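Local coordinates for histidine triad protein (Plasmodium falciparum 3D7, PDB 5CS2) that probably hydrolyses diadenosine triphosphate to AMP and ADP as a histidine triad enzyme, and is bound by the antimalarial natural product cyclomarin A, at residues E34-T39 and N83-I88; T39-G44 and D71-I76. All coordinates share one frame; numbering follows the deposited sequence.

Following the chain from the N terminus, strand 35-38 comes first and turns through residues 39-41 into strand 42-46, its antiparallel neighbour at one side of the five-stranded sheet. Contact 2 closes the shorter loop, bringing the turn (39-44) against the first residues of helix 72-93 (71-76). Contact 1 closes the longer one, from strand 35-38 to the middle of the same helix (83-88), so contact 2 is nested inside it. The two contacts share Thr39 and are joined through backbone bonds between Phe36, Ile37 and Gly44. Together they fasten one beta hairpin of the histidine triad domain to a single helix at two levels.

Contact 1: residues E34-T39 and N83-I88; sequences EVFITT and NFMCYI
Phe36 and Ile37, neighbours on strand 35-38, reach Met85 and Phe84 on helix 72-93, a piece of helix-on-sheet packing within the histidine triad domain. The axes of segments 35-38 and 83-88 approach to 11.7 Å, their N-to-C directions 138° apart, and long side chains fill the interval. Phe36 meets Met85 from the opposite direction. With chi1 at 50°, its CG lies between the backbone N and the carbonyl carbon, and the ring extends toward the helix. The CE1 corner does most of the touching: the Met85 methyl CE is 3.4 Å from Phe36 CE1, and Met85 SD is 3.8 Å from that same Phe36 CE1. Since SD lies 4.9 Å from the centroid of the Phe36 ring and well off its normal, this is an oblique Met-aromatic contact. The methionine bends at both chi2 and chi3, which folds CE back against the aromatic carbons. Ile191 of helix 181-199 also packs on Phe36, while the predicted substrate-binding Asn47 has its side chain about 8 Å from that of Phe36. At Ile37 the two branches divide the work. CG2 approaches the sulfur, whereas CG1, anti to the backbone N, carries CD1 to the Phe84 ring. That ring has Ile88 CG1 over one face, toward the rim, one helical turn on, and Phe199 meets it edge-to-face. All four side chains are buried, and no hydrogen bond links the segments. Ile37 ends the apolar row with its CD1 lying 3.9 Å from Phe84 CE2.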
# COMPACT_ATOMS: atom_id res chain seq x y z
N GLU A 34 2.81 22.82 4.30
CA GLU A 34 3.38 21.49 4.55
C GLU A 34 3.01 20.46 3.48
O GLU A 34 3.51 19.33 3.53
CB GLU A 34 2.89 20.98 5.93
CG GLU A 34 3.20 21.95 7.07
CD GLU A 34 2.53 21.63 8.39
OE1 GLU A 34 1.62 20.76 8.42
OE2 GLU A 34 2.89 22.26 9.40
N VAL A 35 2.17 20.84 2.55
CA VAL A 35 1.63 19.99 1.49
C VAL A 35 2.52 20.13 0.25
O VAL A 35 2.75 21.24 -0.20
CB VAL A 35 0.16 20.34 1.17
CG1 VAL A 35 -0.38 19.53 -0.01
CG2 VAL A 35 -0.73 20.17 2.41
N PHE A 36 2.98 19.02 -0.29
CA PHE A 36 3.84 19.08 -1.49
C PHE A 36 3.11 18.65 -2.77
O PHE A 36 3.63 18.87 -3.86
CB PHE A 36 5.13 18.30 -1.26
CG PHE A 36 4.91 16.91 -0.71
CD1 PHE A 36 4.47 15.88 -1.54
CD2 PHE A 36 5.17 16.62 0.62
CE1 PHE A 36 4.25 14.58 -1.02
CE2 PHE A 36 5.01 15.32 1.13
CZ PHE A 36 4.52 14.32 0.31
N ILE A 37 1.92 17.98 -2.67
CA ILE A 37 1.20 17.58 -3.86
C ILE A 37 -0.28 17.39 -3.51
O ILE A 37 -0.58 16.88 -2.44
CB ILE A 37 1.79 16.27 -4.50
CG1 ILE A 37 1.17 15.99 -5.89
CG2 ILE A 37 1.64 15.04 -3.56
CD1 ILE A 37 2.04 14.99 -6.80
N THR A 38 -1.14 17.74 -4.44
CA THR A 38 -2.58 17.54 -4.39
C THR A 38 -2.98 16.88 -5.70
O THR A 38 -2.52 17.30 -6.77
CB THR A 38 -3.32 18.88 -4.15
OG1 THR A 38 -2.75 19.50 -3.01
CG2 THR A 38 -4.82 18.69 -3.93
N THR A 39 -3.84 15.84 -5.61
CA THR A 39 -4.34 15.07 -6.75
C THR A 39 -5.86 15.16 -6.75
O THR A 39 -6.43 15.87 -5.92
CB THR A 39 -3.80 13.61 -6.72
OG1 THR A 39 -4.48 12.93 -5.66
CG2 THR A 39 -2.29 13.54 -6.50
N ASN A 83 3.31 5.27 -5.35
CA ASN A 83 4.37 4.78 -6.24
C ASN A 83 5.18 5.98 -6.80
O ASN A 83 6.41 5.96 -6.73
CB ASN A 83 3.76 3.94 -7.36
CG ASN A 83 4.80 3.15 -8.09
OD1 ASN A 83 5.36 3.61 -9.09
ND2 ASN A 83 5.03 1.94 -7.66
N PHE A 84 4.47 7.02 -7.26
CA PHE A 84 5.07 8.26 -7.78
C PHE A 84 5.95 8.90 -6.71
O PHE A 84 7.08 9.31 -7.00
CB PHE A 84 3.98 9.24 -8.23
CG PHE A 84 4.52 10.59 -8.68
CD1 PHE A 84 5.14 10.73 -9.92
CD2 PHE A 84 4.47 11.69 -7.84
CE1 PHE A 84 5.65 11.97 -10.34
CE2 PHE A 84 5.02 12.93 -8.23
CZ PHE A 84 5.58 13.06 -9.49
N MET A 85 5.45 9.00 -5.43
CA MET A 85 6.23 9.62 -4.36
C MET A 85 7.44 8.81 -3.94
O MET A 85 8.45 9.40 -3.60
CB MET A 85 5.35 9.97 -3.15
CG MET A 85 4.41 11.14 -3.42
SD MET A 85 5.21 12.65 -4.12
CE MET A 85 6.47 12.89 -3.04
N CYS A 86 7.40 7.45 -4.06
CA CYS A 86 8.60 6.66 -3.78
C CYS A 86 9.66 6.98 -4.83
O CYS A 86 10.83 7.07 -4.49
CB CYS A 86 8.29 5.17 -3.74
SG CYS A 86 7.37 4.70 -2.28
N TYR A 87 9.23 7.20 -6.07
CA TYR A 87 10.17 7.61 -7.14
C TYR A 87 10.81 8.97 -6.82
O TYR A 87 12.03 9.08 -6.78
CB TYR A 87 9.45 7.65 -8.49
CG TYR A 87 10.32 8.10 -9.65
CD1 TYR A 87 11.28 7.24 -10.20
CD2 TYR A 87 10.22 9.39 -10.17
CE1 TYR A 87 12.06 7.64 -11.29
CE2 TYR A 87 11.03 9.81 -11.23
CZ TYR A 87 11.93 8.92 -11.79
OH TYR A 87 12.70 9.32 -12.86
N ILE A 88 9.98 9.98 -6.48
CA ILE A 88 10.48 11.33 -6.13
C ILE A 88 11.40 11.30 -4.93
O ILE A 88 12.51 11.84 -5.00
CB ILE A 88 9.26 12.29 -5.89
CG1 ILE A 88 8.41 12.49 -7.18
CG2 ILE A 88 9.73 13.63 -5.28
CD1 ILE A 88 9.18 13.05 -8.48

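Contact 2: residues T39-G44 and D71-I76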
# COMPACT_ATOMS: atom_id res chain seq x y z
N THR A 39 -3.84 15.84 -5.61
CA THR A 39 -4.34 15.07 -6.75
C THR A 39 -5.86 15.16 -6.75
O THR A 39 -6.43 15.87 -5.92
CB THR A 39 -3.80 13.61 -6.72
OG1 THR A 39 -4.48 12.93 -5.66
CG2 THR A 39 -2.29 13.54 -6.50
N LYS A 40 -6.51 14.44 -7.67
CA LYS A 40 -7.97 14.43 -7.78
C LYS A 40 -8.63 13.99 -6.46
O LYS A 40 -9.65 14.56 -6.10
CB LYS A 40 -8.40 13.52 -8.94
CG LYS A 40 -9.90 13.57 -9.24
CD LYS A 40 -10.26 12.79 -10.50
CE LYS A 40 -11.73 12.88 -10.82
NZ LYS A 40 -12.04 12.27 -12.14
N TYR A 41 -8.04 13.00 -5.75
CA TYR A 41 -8.60 12.45 -4.51
C TYR A 41 -7.68 12.45 -3.30
O TYR A 41 -8.13 12.11 -2.21
CB TYR A 41 -9.08 11.01 -4.77
CG TYR A 41 -10.13 10.87 -5.84
CD1 TYR A 41 -11.47 11.16 -5.58
CD2 TYR A 41 -9.80 10.42 -7.11
CE1 TYR A 41 -12.44 11.03 -6.57
CE2 TYR A 41 -10.77 10.24 -8.09
CZ TYR A 41 -12.08 10.59 -7.83
OH TYR A 41 -13.03 10.44 -8.82
N SER A 42 -6.41 12.80 -3.45
CA SER A 42 -5.47 12.66 -2.33
C SER A 42 -4.55 13.86 -2.21
O SER A 42 -4.58 14.75 -3.06
CB SER A 42 -4.58 11.44 -2.58
OG SER A 42 -5.32 10.29 -2.93
N TYR A 43 -3.72 13.85 -1.18
CA TYR A 43 -2.67 14.83 -1.01
C TYR A 43 -1.52 14.25 -0.21
O TYR A 43 -1.69 13.26 0.49
CB TYR A 43 -3.17 16.18 -0.48
CG TYR A 43 -3.60 16.20 0.96
CD1 TYR A 43 -4.90 15.85 1.33
CD2 TYR A 43 -2.73 16.63 1.96
CE1 TYR A 43 -5.32 15.93 2.66
CE2 TYR A 43 -3.14 16.69 3.30
CZ TYR A 43 -4.44 16.37 3.63
OH TYR A 43 -4.83 16.43 4.96
N GLY A 44 -0.35 14.82 -0.38
CA GLY A 44 0.86 14.40 0.29
C GLY A 44 1.38 15.54 1.12
O GLY A 44 1.41 16.68 0.66
N ASP A 71 -13.39 4.40 -2.18
CA ASP A 71 -13.99 3.99 -3.45
C ASP A 71 -12.82 3.54 -4.37
O ASP A 71 -11.67 3.92 -4.13
CB ASP A 71 -14.74 5.15 -4.12
CG ASP A 71 -15.91 5.73 -3.33
OD1 ASP A 71 -16.54 4.97 -2.55
OD2 ASP A 71 -16.24 6.91 -3.57
N ILE A 72 -13.14 2.76 -5.42
CA ILE A 72 -12.17 2.25 -6.40
C ILE A 72 -11.26 3.36 -6.93
O ILE A 72 -10.04 3.20 -6.92
CB ILE A 72 -12.85 1.44 -7.55
CG1 ILE A 72 -13.50 0.17 -6.97
CG2 ILE A 72 -11.83 1.05 -8.65
CD1 ILE A 72 -14.48 -0.55 -7.86
N GLU A 73 -11.84 4.52 -7.32
CA GLU A 73 -11.12 5.68 -7.86
C GLU A 73 -10.13 6.22 -6.82
O GLU A 73 -9.01 6.55 -7.19
CB GLU A 73 -12.11 6.79 -8.30
CG GLU A 73 -13.03 6.39 -9.45
CD GLU A 73 -14.22 5.52 -9.08
OE1 GLU A 73 -14.51 5.37 -7.87
OE2 GLU A 73 -14.86 4.98 -10.01
N GLU A 74 -10.53 6.26 -5.52
CA GLU A 74 -9.66 6.72 -4.43
C GLU A 74 -8.50 5.75 -4.17
O GLU A 74 -7.40 6.20 -3.86
CB GLU A 74 -10.44 6.95 -3.13
CG GLU A 74 -11.49 8.04 -3.21
CD GLU A 74 -12.31 8.21 -1.94
OE1 GLU A 74 -12.87 7.19 -1.45
OE2 GLU A 74 -12.34 9.34 -1.39
N ILE A 75 -8.77 4.43 -4.23
CA ILE A 75 -7.75 3.38 -4.02
C ILE A 75 -6.69 3.54 -5.10
O ILE A 75 -5.50 3.56 -4.81
CB ILE A 75 -8.34 1.94 -4.02
CG1 ILE A 75 -9.31 1.76 -2.85
CG2 ILE A 75 -7.19 0.86 -3.96
CD1 ILE A 75 -10.37 0.66 -3.09
N ILE A 76 -7.14 3.66 -6.36
CA ILE A 76 -6.19 3.84 -7.47
C ILE A 76 -5.39 5.12 -7.30
O ILE A 76 -4.16 5.12 -7.47
CB ILE A 76 -6.98 3.80 -8.79
CG1 ILE A 76 -7.57 2.38 -9.04
CG2 ILE A 76 -6.13 4.33 -10.00
CD1 ILE A 76 -8.60 2.32 -10.20
O HOH W 1 -10.91 11.66 -1.47
O HOH W 2 -7.65 8.79 -2.58
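Tyr41 lays its ring obliquely across the aliphatic parts of Glu73 and Glu74, where the hairpin turn of the histidine triad domain meets the start of helix 72-93. Tyr41 CE2 lies 3.7 Å from Glu73 CB, and at the opposite corner of the ring, from the same side of its plane, Tyr41 CD1 lies 3.9 Å from Glu74 CG. Glu73 bends at chi2 (78°), turning its carboxylate away from the turn. Glu74 instead runs extended beyond CG, crossing the tyrosine at about a right angle. Its OE1 takes the backbone N of Asp71 with the anti lone pair in a nearly straight bond (172°) and also forms a salt bridge with Lys64 NZ, so this one oxygen has two partners. Thr39 OG1 accepts from Ser42 N, an ST motif that ties the turn together, and it also bonds to Asp77. Waters bridge turn and helix in place of direct hydrogen bonds. One donates to Tyr41 O and, over 2.7 Å, to Glu74 OE2. The second links Ser42 to the helix backbone, donating to Ser42 OG at 2.8 Å and to Glu74 O at 2.9 Å.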